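Protein GH61E (Thielavia terrestris, PDB 3EJA) depolymerises crystalline and amorphous polysaccharides as a copper-dependent lytic monooxygenase, cleaving glycosidic bonds by oxidation at C1 and C4. Local coordinates at residues H1-P5 / R135-I139; N51-G55 / P122-C126; G92-F96 / P169-F175. One frame throughout, in Å; residues are numbered along the deposited sequence.

Contact 1 (H1-P5 / R135-I139); sequences HYTWP and RAEQI. With MG (magnesium ion), chain F.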
loop_
_atom_site.group_PDB
_atom_site.type_symbol
_atom_site.label_atom_id
_atom_site.label_comp_id
_atom_site.label_asym_id
_atom_site.label_seq_id
_atom_site.Cartn_x
_atom_site.Cartn_y
_atom_site.Cartn_z
ATOM N N HIS A 1 -0.404 -12.735 -8.976
ATOM C CA HIS A 1 0.883 -13.063 -8.300
ATOM C C HIS A 1 1.987 -12.124 -8.731
ATOM O O HIS A 1 2.544 -12.224 -9.832
ATOM C CB HIS A 1 1.246 -14.534 -8.501
ATOM C CG HIS A 1 0.527 -15.447 -7.554
ATOM N ND1 HIS A 1 -0.850 -15.477 -7.455
ATOM C CD2 HIS A 1 0.988 -16.335 -6.641
ATOM C CE1 HIS A 1 -1.205 -16.356 -6.533
ATOM N NE2 HIS A 1 -0.109 -16.889 -6.025
ATOM N N TYR A 2 2.256 -11.163 -7.857
ATOM C CA TYR A 2 3.285 -10.167 -8.105
ATOM C C TYR A 2 3.817 -9.629 -6.796
ATOM O O TYR A 2 3.109 -9.586 -5.787
ATOM C CB TYR A 2 2.778 -9.014 -8.995
ATOM C CG TYR A 2 1.273 -8.787 -8.972
ATOM C CD1 TYR A 2 0.432 -9.479 -9.858
ATOM C CD2 TYR A 2 0.693 -7.884 -8.080
ATOM C CE1 TYR A 2 -0.950 -9.287 -9.850
ATOM C CE2 TYR A 2 -0.700 -7.679 -8.069
ATOM C CZ TYR A 2 -1.505 -8.388 -8.961
ATOM O OH TYR A 2 -2.870 -8.205 -8.971
ATOM N N THR A 3 5.080 -9.227 -6.832
ATOM C CA THR A 3 5.709 -8.566 -5.706
ATOM C C THR A 3 5.683 -7.056 -5.938
ATOM O O THR A 3 5.410 -6.587 -7.057
ATOM C CB THR A 3 7.176 -9.039 -5.546
ATOM O OG1 THR A 3 7.876 -8.812 -6.772
ATOM C CG2 THR A 3 7.234 -10.527 -5.209
ATOM N N TRP A 4 5.974 -6.301 -4.882
ATOM C CA TRP A 4 6.257 -4.869 -4.983
ATOM C C TRP A 4 7.721 -4.662 -4.518
ATOM O O TRP A 4 7.956 -4.214 -3.391
ATOM C CB TRP A 4 5.317 -4.081 -4.065
ATOM C CG TRP A 4 3.882 -3.927 -4.502
ATOM C CD1 TRP A 4 2.810 -4.652 -4.063
ATOM C CD2 TRP A 4 3.358 -2.948 -5.415
ATOM N NE1 TRP A 4 1.654 -4.200 -4.657
ATOM C CE2 TRP A 4 1.959 -3.151 -5.485
ATOM C CE3 TRP A 4 3.934 -1.925 -6.183
ATOM C CZ2 TRP A 4 1.123 -2.367 -6.295
ATOM C CZ3 TRP A 4 3.104 -1.139 -6.986
ATOM C CH2 TRP A 4 1.712 -1.373 -7.039
ATOM N N PRO A 5 8.707 -5.034 -5.368
ATOM C CA PRO A 5 10.086 -5.199 -4.872
ATOM C C PRO A 5 10.983 -3.944 -4.831
ATOM O O PRO A 5 12.016 -3.965 -4.154
ATOM C CB PRO A 5 10.673 -6.219 -5.849
ATOM C CG PRO A 5 9.985 -5.905 -7.172
ATOM C CD PRO A 5 8.594 -5.372 -6.804
ATOM N N ARG A 135 3.754 2.158 2.373
ATOM C CA ARG A 135 3.132 0.859 2.156
ATOM C C ARG A 135 2.458 0.807 0.788
ATOM O O ARG A 135 1.611 1.659 0.481
ATOM C CB ARG A 135 2.121 0.582 3.277
ATOM C CG ARG A 135 1.318 -0.705 3.134
ATOM C CD ARG A 135 0.301 -0.828 4.276
ATOM N NE ARG A 135 -0.494 -2.056 4.167
ATOM C CZ ARG A 135 -1.628 -2.154 3.473
ATOM N NH1 ARG A 135 -2.126 -1.097 2.840
ATOM N NH2 ARG A 135 -2.276 -3.310 3.418
ATOM N N ALA A 136 2.848 -0.186 -0.018
ATOM C CA ALA A 136 2.230 -0.450 -1.329
ATOM C C ALA A 136 1.233 -1.571 -1.171
ATOM O O ALA A 136 1.504 -2.554 -0.476
ATOM C CB ALA A 136 3.281 -0.842 -2.368
ATOM N N GLU A 137 0.072 -1.414 -1.803
ATOM C CA GLU A 137 -0.957 -2.424 -1.760
ATOM C C GLU A 137 -1.690 -2.534 -3.095
ATOM O O GLU A 137 -2.027 -1.518 -3.694
ATOM C CB GLU A 137 -1.947 -2.049 -0.657
ATOM C CG GLU A 137 -3.246 -2.812 -0.641
ATOM C CD GLU A 137 -4.184 -2.245 0.391
ATOM O OE1 GLU A 137 -4.181 -2.761 1.514
ATOM O OE2 GLU A 137 -4.883 -1.256 0.102
ATOM N N GLN A 138 -1.932 -3.763 -3.547
ATOM C CA GLN A 138 -2.955 -4.012 -4.568
ATOM C C GLN A 138 -3.836 -5.142 -4.062
ATOM O O GLN A 138 -3.341 -6.108 -3.489
ATOM C CB GLN A 138 -2.360 -4.342 -5.940
ATOM C CG GLN A 138 -3.355 -4.135 -7.112
ATOM C CD GLN A 138 -4.076 -5.402 -7.545
ATOM O OE1 GLN A 138 -3.661 -6.520 -7.215
ATOM N NE2 GLN A 138 -5.153 -5.231 -8.333
ATOM N N ILE A 139 -5.146 -4.982 -4.241
ATOM C CA ILE A 139 -6.113 -5.965 -3.761
ATOM C C ILE A 139 -6.755 -6.679 -4.947
ATOM O O ILE A 139 -7.609 -6.109 -5.629
ATOM C CB ILE A 139 -7.208 -5.305 -2.864
ATOM C CG1 ILE A 139 -6.573 -4.334 -1.856
ATOM C CG2 ILE A 139 -8.051 -6.382 -2.172
ATOM C CD1 ILE A 139 -7.576 -3.498 -1.051
HETATM MG MG MG F . -2.033 -14.015 -8.580
HETATM O O HOH W 1 -2.013 -15.313 -10.344
#

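Contact 2 (N51-G55 / P122-C126); sequences NTTAG and PIPPC. With NAG (2-acetamido-2-deoxy-beta-D-glucopyranose), chain E.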
loop_
_atom_site.group_PDB
_atom_site.type_symbol
_atom_site.label_atom_id
_atom_site.label_comp_id
_atom_site.label_asym_id
_atom_site.label_seq_id
_atom_site.Cartn_x
_atom_site.Cartn_y
_atom_site.Cartn_z
ATOM N N ASN A 51 15.946 8.665 -0.290
ATOM C CA ASN A 51 15.791 10.100 -0.055
ATOM C C ASN A 51 14.835 10.709 -1.065
ATOM O O ASN A 51 14.970 10.491 -2.270
ATOM C CB ASN A 51 17.138 10.826 -0.144
ATOM C CG ASN A 51 18.124 10.381 0.923
ATOM O OD1 ASN A 51 17.756 9.730 1.908
ATOM N ND2 ASN A 51 19.397 10.743 0.726
ATOM N N THR A 52 13.869 11.470 -0.565
ATOM C CA THR A 52 12.916 12.160 -1.420
ATOM C C THR A 52 12.399 13.417 -0.716
ATOM O O THR A 52 12.552 13.560 0.494
ATOM C CB THR A 52 11.757 11.222 -1.859
ATOM O OG1 THR A 52 11.130 11.745 -3.039
ATOM C CG2 THR A 52 10.724 11.029 -0.732
ATOM N N THR A 53 11.813 14.334 -1.472
ATOM C CA THR A 53 11.287 15.560 -0.881
ATOM C C THR A 53 9.772 15.508 -0.826
ATOM O O THR A 53 9.139 14.853 -1.658
ATOM C CB THR A 53 11.725 16.824 -1.663
ATOM O OG1 THR A 53 11.140 16.807 -2.975
ATOM C CG2 THR A 53 13.252 16.889 -1.772
ATOM N N ALA A 54 9.199 16.194 0.161
ATOM C CA ALA A 54 7.754 16.358 0.238
ATOM C C ALA A 54 7.297 17.103 -1.016
ATOM O O ALA A 54 7.895 18.111 -1.397
ATOM C CB ALA A 54 7.372 17.119 1.489
ATOM N N GLY A 55 6.269 16.577 -1.675
ATOM C CA GLY A 55 5.782 17.151 -2.925
ATOM C C GLY A 55 6.306 16.447 -4.167
ATOM O O GLY A 55 5.827 16.696 -5.272
ATOM N N PRO A 122 2.293 10.133 -5.125
ATOM C CA PRO A 122 2.479 11.525 -4.723
ATOM C C PRO A 122 2.816 11.618 -3.232
ATOM O O PRO A 122 2.039 11.170 -2.384
ATOM C CB PRO A 122 1.113 12.158 -5.016
ATOM C CG PRO A 122 0.124 11.012 -4.814
ATOM C CD PRO A 122 0.864 9.776 -5.284
ATOM N N ILE A 123 3.984 12.162 -2.918
ATOM C CA ILE A 123 4.316 12.447 -1.527
ATOM C C ILE A 123 3.722 13.814 -1.206
ATOM O O ILE A 123 4.115 14.809 -1.828
ATOM C CB ILE A 123 5.850 12.428 -1.268
ATOM C CG1 ILE A 123 6.493 11.146 -1.818
ATOM C CG2 ILE A 123 6.151 12.622 0.218
ATOM C CD1 ILE A 123 5.992 9.821 -1.189
ATOM N N PRO A 124 2.764 13.869 -0.251
ATOM C CA PRO A 124 2.092 15.142 0.036
ATOM C C PRO A 124 3.105 16.223 0.425
ATOM O O PRO A 124 4.058 15.933 1.148
ATOM C CB PRO A 124 1.164 14.800 1.209
ATOM C CG PRO A 124 0.943 13.334 1.107
ATOM C CD PRO A 124 2.249 12.778 0.599
ATOM N N PRO A 125 2.926 17.455 -0.095
ATOM C CA PRO A 125 3.864 18.544 0.188
ATOM C C PRO A 125 3.820 19.065 1.638
ATOM O O PRO A 125 4.828 19.575 2.142
ATOM C CB PRO A 125 3.433 19.639 -0.799
ATOM C CG PRO A 125 2.000 19.375 -1.063
ATOM C CD PRO A 125 1.850 17.877 -1.013
ATOM N N CYS A 126 2.677 18.917 2.301
ATOM C CA CYS A 126 2.436 19.578 3.587
ATOM C C CYS A 126 2.783 18.749 4.830
ATOM O O CYS A 126 2.757 19.272 5.944
ATOM C CB CYS A 126 0.980 20.046 3.670
ATOM S SG CYS A 126 -0.193 18.684 3.720
HETATM C C1 NAG E . 20.258 10.358 1.818
HETATM C C2 NAG E . 21.643 10.349 1.171
HETATM C C3 NAG E . 22.755 10.159 2.202
HETATM C C4 NAG E . 22.565 11.088 3.401
HETATM C C5 NAG E . 21.131 10.946 3.928
HETATM C C6 NAG E . 20.829 11.780 5.177
HETATM C C7 NAG E . 21.675 9.567 -1.128
HETATM C C8 NAG E . 21.667 8.375 -2.044
HETATM N N2 NAG E . 21.721 9.299 0.171
HETATM O O3 NAG E . 24.001 10.392 1.586
HETATM O O4 NAG E . 23.506 10.735 4.388
HETATM O O5 NAG E . 20.235 11.289 2.885
HETATM O O6 NAG E . 19.709 11.232 5.846
HETATM O O7 NAG E . 21.639 10.714 -1.576
#

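Contact 3 (G92-F96 / P169-F175); sequences GAVWF and PPNKVAF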
loop_
_atom_site.group_PDB
_atom_site.type_symbol
_atom_site.label_atom_id
_atom_site.label_comp_id
_atom_site.label_asym_id
_atom_site.label_seq_id
_atom_site.Cartn_x
_atom_site.Cartn_y
_atom_site.Cartn_z
ATOM N N GLY A 92 0.422 0.368 15.884
ATOM C CA GLY A 92 -0.624 1.310 16.296
ATOM C C GLY A 92 -1.231 2.114 15.155
ATOM O O GLY A 92 -0.917 1.895 13.981
ATOM N N ALA A 93 -2.108 3.054 15.508
ATOM C CA ALA A 93 -2.837 3.825 14.501
ATOM C C ALA A 93 -1.979 4.972 13.973
ATOM O O ALA A 93 -2.137 6.124 14.381
ATOM C CB ALA A 93 -4.166 4.330 15.068
ATOM N N VAL A 94 -1.054 4.646 13.072
ATOM C CA VAL A 94 -0.081 5.618 12.569
ATOM C C VAL A 94 -0.109 5.775 11.041
ATOM O O VAL A 94 0.648 6.575 10.481
ATOM C CB VAL A 94 1.368 5.264 13.025
ATOM C CG1 VAL A 94 1.488 5.304 14.543
ATOM C CG2 VAL A 94 1.800 3.884 12.478
ATOM N N TRP A 95 -0.966 5.008 10.366
ATOM C CA TRP A 95 -0.973 4.997 8.895
ATOM C C TRP A 95 -2.020 5.937 8.307
ATOM O O TRP A 95 -3.178 5.922 8.736
ATOM C CB TRP A 95 -1.196 3.574 8.373
ATOM C CG TRP A 95 -0.078 2.650 8.737
ATOM C CD1 TRP A 95 0.022 1.900 9.873
ATOM C CD2 TRP A 95 1.105 2.385 7.972
ATOM N NE1 TRP A 95 1.188 1.178 9.863
ATOM C CE2 TRP A 95 1.872 1.451 8.706
ATOM C CE3 TRP A 95 1.590 2.841 6.735
ATOM C CZ2 TRP A 95 3.104 0.961 8.249
ATOM C CZ3 TRP A 95 2.816 2.354 6.278
ATOM C CH2 TRP A 95 3.559 1.421 7.038
ATOM N N PHE A 96 -1.609 6.748 7.326
ATOM C CA PHE A 96 -2.555 7.561 6.558
ATOM C C PHE A 96 -2.469 7.231 5.063
ATOM O O PHE A 96 -1.392 6.919 4.554
ATOM C CB PHE A 96 -2.377 9.065 6.836
ATOM C CG PHE A 96 -0.984 9.593 6.560
ATOM C CD1 PHE A 96 0.026 9.466 7.510
ATOM C CD2 PHE A 96 -0.697 10.245 5.359
ATOM C CE1 PHE A 96 1.313 9.956 7.266
ATOM C CE2 PHE A 96 0.585 10.751 5.106
ATOM C CZ PHE A 96 1.594 10.605 6.065
ATOM N N PRO A 169 -1.773 14.412 9.306
ATOM C CA PRO A 169 -2.952 13.720 8.782
ATOM C C PRO A 169 -3.856 13.203 9.914
ATOM O O PRO A 169 -3.364 12.555 10.843
ATOM C CB PRO A 169 -2.352 12.563 7.963
ATOM C CG PRO A 169 -0.952 13.003 7.646
ATOM C CD PRO A 169 -0.517 13.782 8.855
ATOM N N PRO A 170 -5.165 13.520 9.854
ATOM C CA PRO A 170 -6.119 13.087 10.874
ATOM C C PRO A 170 -6.596 11.653 10.655
ATOM O O PRO A 170 -6.374 11.090 9.579
ATOM C CB PRO A 170 -7.282 14.060 10.684
ATOM C CG PRO A 170 -7.260 14.381 9.242
ATOM C CD PRO A 170 -5.818 14.325 8.802
ATOM N N ASN A 171 -7.234 11.081 11.679
ATOM C CA ASN A 171 -7.843 9.736 11.597
ATOM C C ASN A 171 -6.915 8.617 11.083
ATOM O O ASN A 171 -7.340 7.759 10.297
ATOM C CB ASN A 171 -9.117 9.747 10.742
ATOM C CG ASN A 171 -9.973 10.980 10.958
ATOM O OD1 ASN A 171 -10.447 11.248 12.072
ATOM N ND2 ASN A 171 -10.205 11.728 9.881
ATOM N N LYS A 172 -5.664 8.618 11.532
ATOM C CA LYS A 172 -4.714 7.564 11.169
ATOM C C LYS A 172 -5.221 6.181 11.608
ATOM O O LYS A 172 -5.992 6.089 12.568
ATOM C CB LYS A 172 -3.332 7.888 11.730
ATOM C CG LYS A 172 -2.764 9.179 11.117
ATOM C CD LYS A 172 -1.333 9.447 11.526
ATOM C CE LYS A 172 -1.228 9.889 12.967
ATOM N NZ LYS A 172 -1.795 11.267 13.142
ATOM N N VAL A 173 -4.826 5.133 10.877
ATOM C CA VAL A 173 -5.328 3.760 11.106
ATOM C C VAL A 173 -4.195 2.764 11.381
ATOM O O VAL A 173 -3.026 3.054 11.123
ATOM C CB VAL A 173 -6.198 3.243 9.920
ATOM C CG1 VAL A 173 -7.411 4.137 9.708
ATOM C CG2 VAL A 173 -5.371 3.110 8.632
ATOM N N ALA A 174 -4.556 1.596 11.906
ATOM C CA ALA A 174 -3.593 0.533 12.191
ATOM C C ALA A 174 -3.703 -0.624 11.185
ATOM O O ALA A 174 -4.773 -0.858 10.629
ATOM C CB ALA A 174 -3.810 0.028 13.613
ATOM N N PHE A 175 -2.595 -1.326 10.955
ATOM C CA PHE A 175 -2.594 -2.571 10.170
ATOM C C PHE A 175 -1.887 -3.660 10.970
ATOM O O PHE A 175 -0.678 -3.553 11.193
ATOM C CB PHE A 175 -1.849 -2.387 8.842
ATOM C CG PHE A 175 -2.588 -1.565 7.831
ATOM C CD1 PHE A 175 -3.673 -2.103 7.140
ATOM C CD2 PHE A 175 -2.174 -0.263 7.539
ATOM C CE1 PHE A 175 -4.354 -1.340 6.182
ATOM C CE2 PHE A 175 -2.845 0.496 6.585
ATOM C CZ PHE A 175 -3.936 -0.040 5.909
HETATM O O HOH W 2 -0.370 -0.464 12.790
#

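Contact 1 (H1-P5 / R135-I139)
Ala136 and Trp4 meet in the interior of the beta sandwich of this AA9 protein, a fibronectin type III-like fold, where strand 130-140 of the five-stranded sheet faces strand 3-7 of the three-stranded sheet. The two short segments run nearly antiparallel, their axes 8.4 Å apart. Ala136 CB lies over one face of the indole, 3.7 Å from Trp4 CD2, in a CH-pi contact with the five-membered ring. Glu137 points to the other side of its strand, where its OE1 forms a salt bridge with Arg135 NH2 at 2.7 Å; Gln73 and Tyr179 bond to its OE2. Gln138 turns back toward residues 1-5. Its CB packs 4.0 Å from Trp4 CZ2, and a bend at chi2 (-96°) swings the amide across to the edge of the Tyr2 ring, where it meets Tyr2 OH. The same hydroxyl bonds to the backbone N of His68, linking Gln138 to the metal site. There His1 chelates magnesium through its N at 2.1 Å and its ND1 at 2.2 Å, and His68 adds the other protein nitrogen, consistent with the histidine brace that binds copper in AA9 enzymes. Tyr2 OH donates to Gln138 OE1 at 2.6 Å, approaching from 50° above the amide plane.

Contact 2 (N51-G55 / P122-C126)
Gly55 N donates to Ile123 O at 2.8 Å, the one hydrogen bond between the two segments, and a bent one, with 132° at the hydrogen. Around it the packing is close: Ala54 CB rests 3.5 Å from Pro124 O and 3.6 Å from Pro125 O, while Pro125 CB sits 4.0 Å from Gly55 CA. The backbone angles of Ala54 and Gly55 fit a type II beta turn. At these angles a CB on Gly55 would be jammed against the Ala54 carbonyl O and would lie close to Pro125 CB. Beneath the turn, Ile123 has CG2 anti to its backbone N, which carries this methyl alongside Ala54 CA at 4.1 Å; its other branch faces the methyl of Thr52, with 4.4 Å between Ile123 CG1 and Thr52 CG2. Ser56 OG hydrogen-bonds to Thr52 OG1 and Thr53 O at the turn. Further out, Asn51 ND2 is joined covalently to NAG C1 in the N-glycosylation sequon Asn-Thr-Thr, and Cys126 forms a disulfide with Cys208, the C-terminal residue. The contact thus ties the end of strand 50-53, which borders strand 151-162 in the five-stranded sheet, to the loop leaving strand 118-122 of the three-stranded sheet, with Val58 of strand 57-63 touching both Thr52 and Ile123.

Contact 3 (G92-F96 / P169-F175)
Trp95 and Val173 pair through both backbone amides. Trp95 N donates to Val173 O at 2.9 Å, and Val173 N returns a nearly straight bond of 2.8 Å to a lone pair of Trp95 O. Val94 and Trp95 both oppose Val173, making a classic beta bulge in this single antiparallel bridge. Val173 O also receives a CA-H contact from Ala93, and Trp95 O one from Lys172. Past the bridge a water takes over: it hydrogen-bonds to Gly92 O at 2.7 Å and accepts from Phe175 N at 3.0 Å. Lys172 NZ curls back to Pro169 O, arriving nearly along the C=O axis, and forms a salt bridge with Glu168; the indole NE1 of Trp95 bonds to Gly90 O. The aromatic groups pack beside these bonds. Phe175 presents its edge to one face of Trp95, the planes 73° apart, and Pro169 CG stands over the middle of the Phe96 ring, 3.4 Å from its centroid. With a leucine at Phe96 the ring face is gone, and Pro169 CG is likely to be left less well packed, with a gap beside it. Together the segments join the loop entering edge strand 96-100 to the long loop after strand 151-162. Trp95 also packs on Tyr75 and Ala77 of strand 72-78 and on Leu133 of strand 130-140, while Phe175 reaches Ile36 of helix 35-38.

Overall arrangement
The centres of contacts 1 and 2 are about 21 Å apart, those of 1 and 3 about 20 Å, and those of 2 and 3 about 18 Å. Contact 1 spans the two sheets of the sandwich close to the centre of the molecule and includes His1 of the metal site; contacts 2 and 3 lie farther out, away from that site, where strand ends and loops meet. Contact 2 falls within the loop closed by contact 1, whereas contact 3 crosses both along the sequence, so early, middle and late parts of the chain are interlocked. Contacts 1 and 3 touch directly: Arg135 of strand 130-140 packs against Trp95 and makes a cation-pi contact with Phe175. Contacts 2 and 3 do not touch, their nearest atoms being about 5 Å apart. All three reach the five-stranded sheet.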